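Local coordinates for protein similarities with probable monooxygenase (Photorhabdus luminescens, PDB 4HB9) that binds flavin-adenine dinucleotide and probably acts as a flavin-dependent monooxygenase of the aromatic-ring-hydroxylase type, at residues A[212-217]-A[276-281]; A[335-340]-A[367-372]. All blocks are in the same frame, centred on the assembly; numbering follows the deposited sequence.

Contact 1 (A[212-217]-A[276-281])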
ATOM      1  N   ILE A 212      14.268  16.307  -5.725  1.00 20.59           N
ATOM      2  CA  ILE A 212      15.176  16.892  -6.663  1.00 21.94           C
ATOM      3  C   ILE A 212      14.366  17.296  -7.860  1.00 22.43           C
ATOM      4  O   ILE A 212      13.722  16.446  -8.500  1.00 21.97           O
ATOM      5  CB  ILE A 212      16.266  15.916  -7.106  1.00 21.94           C
ATOM      6  CG1 ILE A 212      16.975  15.292  -5.896  1.00 23.02           C
ATOM      7  CG2 ILE A 212      17.226  16.590  -8.065  1.00 22.01           C
ATOM      8  CD1 ILE A 212      17.486  16.240  -4.841  1.00 24.46           C
ATOM      9  N   VAL A 213      14.405  18.591  -8.158  1.00 22.37           N
ATOM     10  CA  VAL A 213      13.629  19.161  -9.253  1.00 22.97           C
ATOM     11  C   VAL A 213      14.557  19.655 -10.343  1.00 23.10           C
ATOM     12  O   VAL A 213      15.095  20.765 -10.239  1.00 23.76           O
ATOM     13  CB  VAL A 213      12.743  20.332  -8.791  1.00 22.87           C
ATOM     14  CG1 VAL A 213      11.793  20.740  -9.916  1.00 24.46           C
ATOM     15  CG2 VAL A 213      11.943  19.947  -7.565  1.00 24.46           C
ATOM     16  N   PRO A 214      14.758  18.851 -11.392  1.00 22.01           N
ATOM     17  CA  PRO A 214      15.666  19.256 -12.462  1.00 22.47           C
ATOM     18  C   PRO A 214      15.006  20.130 -13.522  1.00 24.30           C
ATOM     19  O   PRO A 214      13.811  20.424 -13.432  1.00 20.58           O
ATOM     20  CB  PRO A 214      16.073  17.922 -13.068  1.00 22.55           C
ATOM     21  CG  PRO A 214      14.831  17.104 -12.927  1.00 22.03           C
ATOM     22  CD  PRO A 214      14.186  17.522 -11.647  1.00 21.57           C
ATOM     23  N   LYS A 215      15.775  20.495 -14.546  1.00 25.75           N
ATOM     24  CA  LYS A 215      15.222  21.231 -15.692  1.00 27.71           C
ATOM     25  C   LYS A 215      14.517  20.295 -16.641  1.00 24.85           C
ATOM     26  O   LYS A 215      13.664  20.710 -17.405  1.00 26.25           O
ATOM     27  CB  LYS A 215      16.318  21.972 -16.478  1.00 31.23           C
ATOM     28  CG  LYS A 215      17.146  22.943 -15.658  1.00 36.36           C
ATOM     29  CD  LYS A 215      18.526  23.131 -16.295  1.00 43.18           C
ATOM     30  CE  LYS A 215      19.514  23.790 -15.344  1.00 46.86           C
ATOM     31  NZ  LYS A 215      19.272  25.257 -15.280  1.00 49.06           N
ATOM     32  N   SER A 216      14.922  19.033 -16.639  1.00 23.45           N
ATOM     33  CA  SER A 216      14.263  18.036 -17.444  1.00 21.87           C
ATOM     34  C   SER A 216      12.884  17.692 -16.867  1.00 21.08           C
ATOM     35  O   SER A 216      12.610  17.972 -15.720  1.00 20.86           O
ATOM     36  CB  SER A 216      15.119  16.797 -17.504  1.00 23.10           C
ATOM     37  OG  SER A 216      15.654  16.511 -16.217  1.00 21.56           O
ATOM     38  N   PRO A 217      12.002  17.095 -17.685  1.00 21.25           N
ATOM     39  CA  PRO A 217      10.644  16.828 -17.231  1.00 20.98           C
ATOM     40  C   PRO A 217      10.553  15.537 -16.398  1.00 19.51           C
ATOM     41  O   PRO A 217       9.872  14.589 -16.765  1.00 20.59           O
ATOM     42  CB  PRO A 217       9.874  16.701 -18.537  1.00 21.37           C
ATOM     43  CG  PRO A 217      10.868  16.149 -19.509  1.00 22.51           C
ATOM     44  CD  PRO A 217      12.168  16.811 -19.125  1.00 22.25           C
ATOM     45  N   ILE A 276      22.734  12.588 -15.801  1.00 24.21           N
ATOM     46  CA  ILE A 276      24.035  13.097 -16.230  1.00 27.24           C
ATOM     47  C   ILE A 276      24.014  14.595 -15.904  1.00 27.12           C
ATOM     48  O   ILE A 276      23.067  15.315 -16.243  1.00 27.94           O
ATOM     49  CB  ILE A 276      24.311  12.869 -17.731  1.00 28.44           C
ATOM     50  CG1 ILE A 276      24.359  11.369 -18.051  1.00 30.36           C
ATOM     51  CG2 ILE A 276      25.656  13.491 -18.118  1.00 29.61           C
ATOM     52  CD1 ILE A 276      24.161  11.039 -19.514  1.00 30.31           C
ATOM     53  N   SER A 277      25.028  15.022 -15.182  1.00 26.91           N
ATOM     54  CA  SER A 277      25.212  16.418 -14.745  1.00 25.89           C
ATOM     55  C   SER A 277      24.616  16.692 -13.377  1.00 25.38           C
ATOM     56  O   SER A 277      24.949  17.696 -12.757  1.00 25.54           O
ATOM     57  CB  SER A 277      24.726  17.455 -15.785  1.00 27.11           C
ATOM     58  OG  SER A 277      23.340  17.761 -15.651  1.00 28.29           O
ATOM     59  N   TRP A 278      23.762  15.808 -12.864  1.00 23.76           N
ATOM     60  CA  TRP A 278      23.194  16.048 -11.542  1.00 22.74           C
ATOM     61  C   TRP A 278      24.276  15.801 -10.494  1.00 23.40           C
ATOM     62  O   TRP A 278      25.294  15.144 -10.750  1.00 21.59           O
ATOM     63  CB  TRP A 278      21.995  15.133 -11.225  1.00 22.50           C
ATOM     64  CG  TRP A 278      20.833  15.208 -12.133  1.00 22.73           C
ATOM     65  CD1 TRP A 278      20.786  15.704 -13.400  1.00 22.47           C
ATOM     66  CD2 TRP A 278      19.517  14.718 -11.843  1.00 21.93           C
ATOM     67  NE1 TRP A 278      19.512  15.562 -13.912  1.00 23.51           N
ATOM     68  CE2 TRP A 278      18.726  14.942 -12.979  1.00 23.03           C
ATOM     69  CE3 TRP A 278      18.941  14.111 -10.724  1.00 22.40           C
ATOM     70  CZ2 TRP A 278      17.367  14.595 -13.026  1.00 22.83           C
ATOM     71  CZ3 TRP A 278      17.606  13.746 -10.774  1.00 22.21           C
ATOM     72  CH2 TRP A 278      16.834  13.992 -11.916  1.00 21.91           C
ATOM     73  N   ASP A 279      24.005  16.266  -9.290  1.00 23.20           N
ATOM     74  CA  ASP A 279      24.968  16.203  -8.223  1.00 27.19           C
ATOM     75  C   ASP A 279      25.486  14.792  -7.940  1.00 26.42           C
ATOM     76  O   ASP A 279      24.709  13.827  -7.894  1.00 25.47           O
ATOM     77  CB  ASP A 279      24.394  16.770  -6.952  1.00 27.89           C
ATOM     78  CG  ASP A 279      25.467  17.070  -5.930  1.00 31.38           C
ATOM     79  OD1 ASP A 279      26.126  18.142  -6.061  1.00 32.59           O
ATOM     80  OD2 ASP A 279      25.637  16.241  -5.014  1.00 31.00           O
ATOM     81  N   PRO A 280      26.808  14.665  -7.735  1.00 24.91           N
ATOM     82  CA  PRO A 280      27.408  13.353  -7.502  1.00 24.29           C
ATOM     83  C   PRO A 280      26.790  12.526  -6.368  1.00 24.11           C
ATOM     84  O   PRO A 280      26.803  11.317  -6.446  1.00 23.89           O
ATOM     85  CB  PRO A 280      28.868  13.696  -7.172  1.00 25.89           C
ATOM     86  CG  PRO A 280      29.138  14.937  -7.949  1.00 26.01           C
ATOM     87  CD  PRO A 280      27.833  15.710  -7.924  1.00 26.55           C
ATOM     88  N   SER A 281      26.274  13.171  -5.323  1.00 24.99           N
ATOM     89  CA  SER A 281      25.657  12.451  -4.190  1.00 24.31           C
ATOM     90  C   SER A 281      24.466  11.608  -4.639  1.00 23.28           C
ATOM     91  O   SER A 281      24.222  10.497  -4.142  1.00 21.13           O
ATOM     92  CB  SER A 281      25.234  13.446  -3.107  1.00 26.76           C
ATOM     93  OG  SER A 281      24.281  14.400  -3.606  1.00 31.63           O
TER
HETATM   94  O   HOH W   1      18.371  16.409 -16.415  1.00 25.34           O
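W278 reaches across to I212, P214 and S216, and the 276-281 segment leads up to it through an irregular stretch. The hydroxyl of S277 lies at the edge of the indole, in its plane. The carbonyl of S277 takes a hydrogen bond from R84. From W278 the indole extends with its six-membered ring foremost: CG stands anti to the carbonyl carbon (chi1 -59°), which carries the benzo ring over to the other segment. P214 meets it obliquely, with P214 CG 3.6 Å from W278 CZ2, and I212 adds its CG2 branch 3.9 Å from W278 CZ3. That branch does the touching because it lies anti to the backbone N of I212, while CG1 and CD1 lead elsewhere. S216 comes to the edge of the indole, near its plane, and a water completes the link: it donates to S216 OG at 2.7 Å and accepts from W278 NE1 at 2.9 Å. The same hydroxyl also bonds D218. The 212-217 segment forms the connection of a beta hairpin between the antiparallel strands 210-212 and 218-228, and the buried indole packs against it, with D218 and L220 also touching the ring, away from the flavin site. Past W278, D279 is the N-cap of helix 280-287. Its OD2 accepts from S281 N at 3.2 Å, met from above the carboxylate plane, and from S281 OG at 2.7 Å on the anti side.

Contact 2 (A[335-340]-A[367-372]). With EDO (1,2-ethanediol), chain G.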
ATOM      1  N   LEU A 335      -6.378   0.854   5.754  1.00 15.98           N
ATOM      2  CA  LEU A 335      -6.626   0.886   7.194  1.00 16.65           C
ATOM      3  C   LEU A 335      -7.824   1.767   7.549  1.00 17.04           C
ATOM      4  O   LEU A 335      -8.678   1.376   8.340  1.00 15.95           O
ATOM      5  CB  LEU A 335      -5.377   1.380   7.934  1.00 15.63           C
ATOM      6  CG  LEU A 335      -4.217   0.405   7.884  1.00 15.32           C
ATOM      7  CD1 LEU A 335      -2.931   1.078   8.385  1.00 15.44           C
ATOM      8  CD2 LEU A 335      -4.540  -0.867   8.653  1.00 15.75           C
ATOM      9  N   ARG A 336      -7.865   2.959   6.962  1.00 17.37           N
ATOM     10  CA  ARG A 336      -8.985   3.860   7.132  1.00 18.61           C
ATOM     11  C   ARG A 336     -10.323   3.189   6.771  1.00 18.31           C
ATOM     12  O   ARG A 336     -11.303   3.345   7.502  1.00 18.23           O
ATOM     13  CB  ARG A 336      -8.781   5.082   6.249  1.00 20.50           C
ATOM     14  CG  ARG A 336      -9.706   6.232   6.529  1.00 22.23           C
ATOM     15  CD  ARG A 336      -9.274   7.421   5.697  1.00 23.56           C
ATOM     16  NE  ARG A 336     -10.159   8.560   5.881  1.00 24.51           N
ATOM     17  CZ  ARG A 336      -9.993   9.743   5.283  1.00 26.73           C
ATOM     18  NH1 ARG A 336      -8.974   9.953   4.463  1.00 26.82           N
ATOM     19  NH2 ARG A 336     -10.840  10.721   5.524  1.00 29.17           N
ATOM     20  N   ASP A 337     -10.354   2.511   5.625  1.00 17.05           N
ATOM     21  CA  ASP A 337     -11.533   1.739   5.195  1.00 17.86           C
ATOM     22  C   ASP A 337     -11.916   0.681   6.243  1.00 17.11           C
ATOM     23  O   ASP A 337     -13.093   0.511   6.575  1.00 16.23           O
ATOM     24  CB  ASP A 337     -11.286   0.976   3.907  1.00 18.13           C
ATOM     25  CG  ASP A 337     -11.127   1.861   2.661  1.00 18.49           C
ATOM     26  OD1 ASP A 337     -11.383   3.090   2.672  1.00 19.66           O
ATOM     27  OD2 ASP A 337     -10.702   1.285   1.641  1.00 18.33           O
ATOM     28  N   ALA A 338     -10.920  -0.023   6.762  1.00 16.98           N
ATOM     29  CA  ALA A 338     -11.158  -1.122   7.721  1.00 16.96           C
ATOM     30  C   ALA A 338     -11.799  -0.624   9.011  1.00 17.19           C
ATOM     31  O   ALA A 338     -12.755  -1.224   9.527  1.00 16.06           O
ATOM     32  CB  ALA A 338      -9.861  -1.878   7.998  1.00 17.56           C
ATOM     33  N   LEU A 339     -11.318   0.505   9.508  1.00 17.28           N
ATOM     34  CA  LEU A 339     -11.906   1.118  10.688  1.00 18.22           C
ATOM     35  C   LEU A 339     -13.349   1.556  10.398  1.00 19.23           C
ATOM     36  O   LEU A 339     -14.269   1.316  11.170  1.00 16.74           O
ATOM     37  CB  LEU A 339     -11.081   2.329  11.116  1.00 18.89           C
ATOM     38  CG  LEU A 339     -11.659   3.086  12.305  1.00 20.48           C
ATOM     39  CD1 LEU A 339     -11.783   2.195  13.509  1.00 21.78           C
ATOM     40  CD2 LEU A 339     -10.821   4.299  12.653  1.00 21.66           C
ATOM     41  N   LEU A 340     -13.532   2.225   9.275  1.00 18.62           N
ATOM     42  CA  LEU A 340     -14.869   2.678   8.896  1.00 19.23           C
ATOM     43  C   LEU A 340     -15.870   1.532   8.721  1.00 18.78           C
ATOM     44  O   LEU A 340     -16.977   1.579   9.266  1.00 21.19           O
ATOM     45  CB  LEU A 340     -14.780   3.508   7.627  1.00 19.84           C
ATOM     46  CG  LEU A 340     -16.111   4.136   7.209  1.00 21.87           C
ATOM     47  CD1 LEU A 340     -16.659   5.019   8.331  1.00 22.15           C
ATOM     48  CD2 LEU A 340     -15.858   4.895   5.919  1.00 22.19           C
ATOM     49  N   ARG A 367     -16.088   6.541  -0.815  1.00 22.05           N
ATOM     50  CA  ARG A 367     -15.969   7.228  -2.098  1.00 23.60           C
ATOM     51  C   ARG A 367     -15.501   8.672  -1.953  1.00 23.54           C
ATOM     52  O   ARG A 367     -14.698   9.143  -2.774  1.00 23.88           O
ATOM     53  CB  ARG A 367     -17.287   7.175  -2.898  1.00 24.46           C
ATOM     54  CG  ARG A 367     -17.519   5.859  -3.625  1.00 24.47           C
ATOM     55  CD  ARG A 367     -18.682   5.947  -4.618  1.00 25.42           C
ATOM     56  NE  ARG A 367     -19.929   6.230  -3.915  1.00 26.40           N
ATOM     57  CZ  ARG A 367     -20.742   5.316  -3.396  1.00 25.07           C
ATOM     58  NH1 ARG A 367     -20.512   4.015  -3.527  1.00 26.33           N
ATOM     59  NH2 ARG A 367     -21.833   5.723  -2.770  1.00 27.40           N
ATOM     60  N   ALA A 368     -15.981   9.379  -0.936  1.00 23.88           N
ATOM     61  CA  ALA A 368     -15.600  10.788  -0.751  1.00 24.64           C
ATOM     62  C   ALA A 368     -14.100  10.947  -0.536  1.00 25.06           C
ATOM     63  O   ALA A 368     -13.460  11.744  -1.220  1.00 24.58           O
ATOM     64  CB  ALA A 368     -16.345  11.432   0.406  1.00 25.47           C
ATOM     65  N   TYR A 369     -13.518  10.200   0.401  1.00 23.57           N
ATOM     66  CA  TYR A 369     -12.074  10.337   0.584  1.00 22.87           C
ATOM     67  C   TYR A 369     -11.283   9.633  -0.503  1.00 21.87           C
ATOM     68  O   TYR A 369     -10.205  10.128  -0.869  1.00 23.66           O
ATOM     69  CB  TYR A 369     -11.584   9.998   2.001  1.00 22.47           C
ATOM     70  CG  TYR A 369     -11.831   8.593   2.494  1.00 21.91           C
ATOM     71  CD1 TYR A 369     -11.093   7.509   2.026  1.00 22.90           C
ATOM     72  CD2 TYR A 369     -12.761   8.364   3.502  1.00 22.77           C
ATOM     73  CE1 TYR A 369     -11.314   6.229   2.522  1.00 20.76           C
ATOM     74  CE2 TYR A 369     -12.983   7.106   4.005  1.00 22.51           C
ATOM     75  CZ  TYR A 369     -12.267   6.048   3.534  1.00 22.53           C
ATOM     76  OH  TYR A 369     -12.544   4.832   4.084  1.00 21.25           O
ATOM     77  N   ALA A 370     -11.800   8.535  -1.053  1.00 20.97           N
ATOM     78  CA  ALA A 370     -11.126   7.843  -2.159  1.00 22.42           C
ATOM     79  C   ALA A 370     -10.923   8.764  -3.367  1.00 23.79           C
ATOM     80  O   ALA A 370      -9.812   8.861  -3.921  1.00 22.77           O
ATOM     81  CB  ALA A 370     -11.899   6.609  -2.591  1.00 24.00           C
ATOM     82  N   ASN A 371     -12.002   9.425  -3.780  1.00 22.29           N
ATOM     83  CA  ASN A 371     -11.932  10.339  -4.916  1.00 24.58           C
ATOM     84  C   ASN A 371     -10.967  11.496  -4.651  1.00 23.83           C
ATOM     85  O   ASN A 371     -10.186  11.893  -5.529  1.00 24.00           O
ATOM     86  CB  ASN A 371     -13.327  10.863  -5.286  1.00 23.46           C
ATOM     87  CG  ASN A 371     -14.187   9.810  -5.971  1.00 24.49           C
ATOM     88  OD1 ASN A 371     -13.689   8.916  -6.688  1.00 24.00           O
ATOM     89  ND2 ASN A 371     -15.503   9.914  -5.776  1.00 22.54           N
ATOM     90  N   GLU A 372     -10.997  12.038  -3.446  1.00 24.36           N
ATOM     91  CA  GLU A 372     -10.089  13.116  -3.124  1.00 27.51           C
ATOM     92  C   GLU A 372      -8.641  12.623  -3.232  1.00 25.79           C
ATOM     93  O   GLU A 372      -7.792  13.283  -3.826  1.00 23.51           O
ATOM     94  CB  GLU A 372     -10.363  13.699  -1.728  1.00 29.88           C
ATOM     95  CG  GLU A 372      -9.306  14.714  -1.295  1.00 36.19           C
ATOM     96  CD  GLU A 372      -9.653  15.450   0.000  1.00 44.11           C
ATOM     97  OE1 GLU A 372     -10.829  15.402   0.428  1.00 47.90           O
ATOM     98  OE2 GLU A 372      -8.744  16.091   0.595  1.00 50.81           O
TER
HETATM   99  C1  EDO G 506      -4.367   8.596   3.564  1.00 40.67           C
HETATM  100  O1  EDO G 506      -4.225   9.957   3.968  1.00 46.21           O
HETATM  101  C2  EDO G 506      -5.465   7.960   4.399  1.00 40.96           C
HETATM  102  O2  EDO G 506      -6.733   8.189   3.810  1.00 40.91           O
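The guanidinium of R336 lies flat on one face of the Y369 ring, their planes only 12° apart and their centres 3.9 Å from each other. Y369 CG sits over the middle of the guanidinium, whereas R336 NE is offset toward the rim of the ring. This is a cation-pi stack, and it continues down the arginine, whose CD makes a CH-pi contact 3.9 Å from the ring centroid. The chain runs fully extended from CG to NE, passing along the tyrosine in the opposite direction. At the guanidinium edge, in its plane, R336 NH1 donates to O2 of an ethanediol at 2.9 Å; the diol probably comes from the crystallisation liquor. R336 also makes a cation-pi contact with F50. The segments belong to helices 330-349 and 355-386, which run antiparallel here at 173° with axes 11.6 Å apart, a separation bridged by these long side chains. At the edge of the Y369 ring, D337 OD1 accepts from Y369 OH at 2.5 Å through its anti lone pair. The carboxylate has further partners: H321 bonds OD1 and the backbone N of G317 bonds OD2. Several polar groups therefore fix this buried acid, about 7 Å from the bound FAD at its nearest side-chain approach. Also at the ring edge, L340 CD2 packs 4.1 Å from Y369 CE2.

How the contacts relate
Both contacts turn on one aromatic side chain, but they share no element of the fold and their centres lie about 36 Å apart. Contact 1 is peripheral, about 28 Å from the chain centre, yet its touching residues are mostly buried: a loop of the mixed sheet meets the approach to a helix through apolar packing, with one water as the polar link. Contact 2 lies about 13 Å from the centre and joins two long helices beside the flavin-binding region, but is partly buried, with Y369 and D337 inside and R336 and L340 partly exposed. There charged and polar groups carry most of the contact, with some apolar packing beside them.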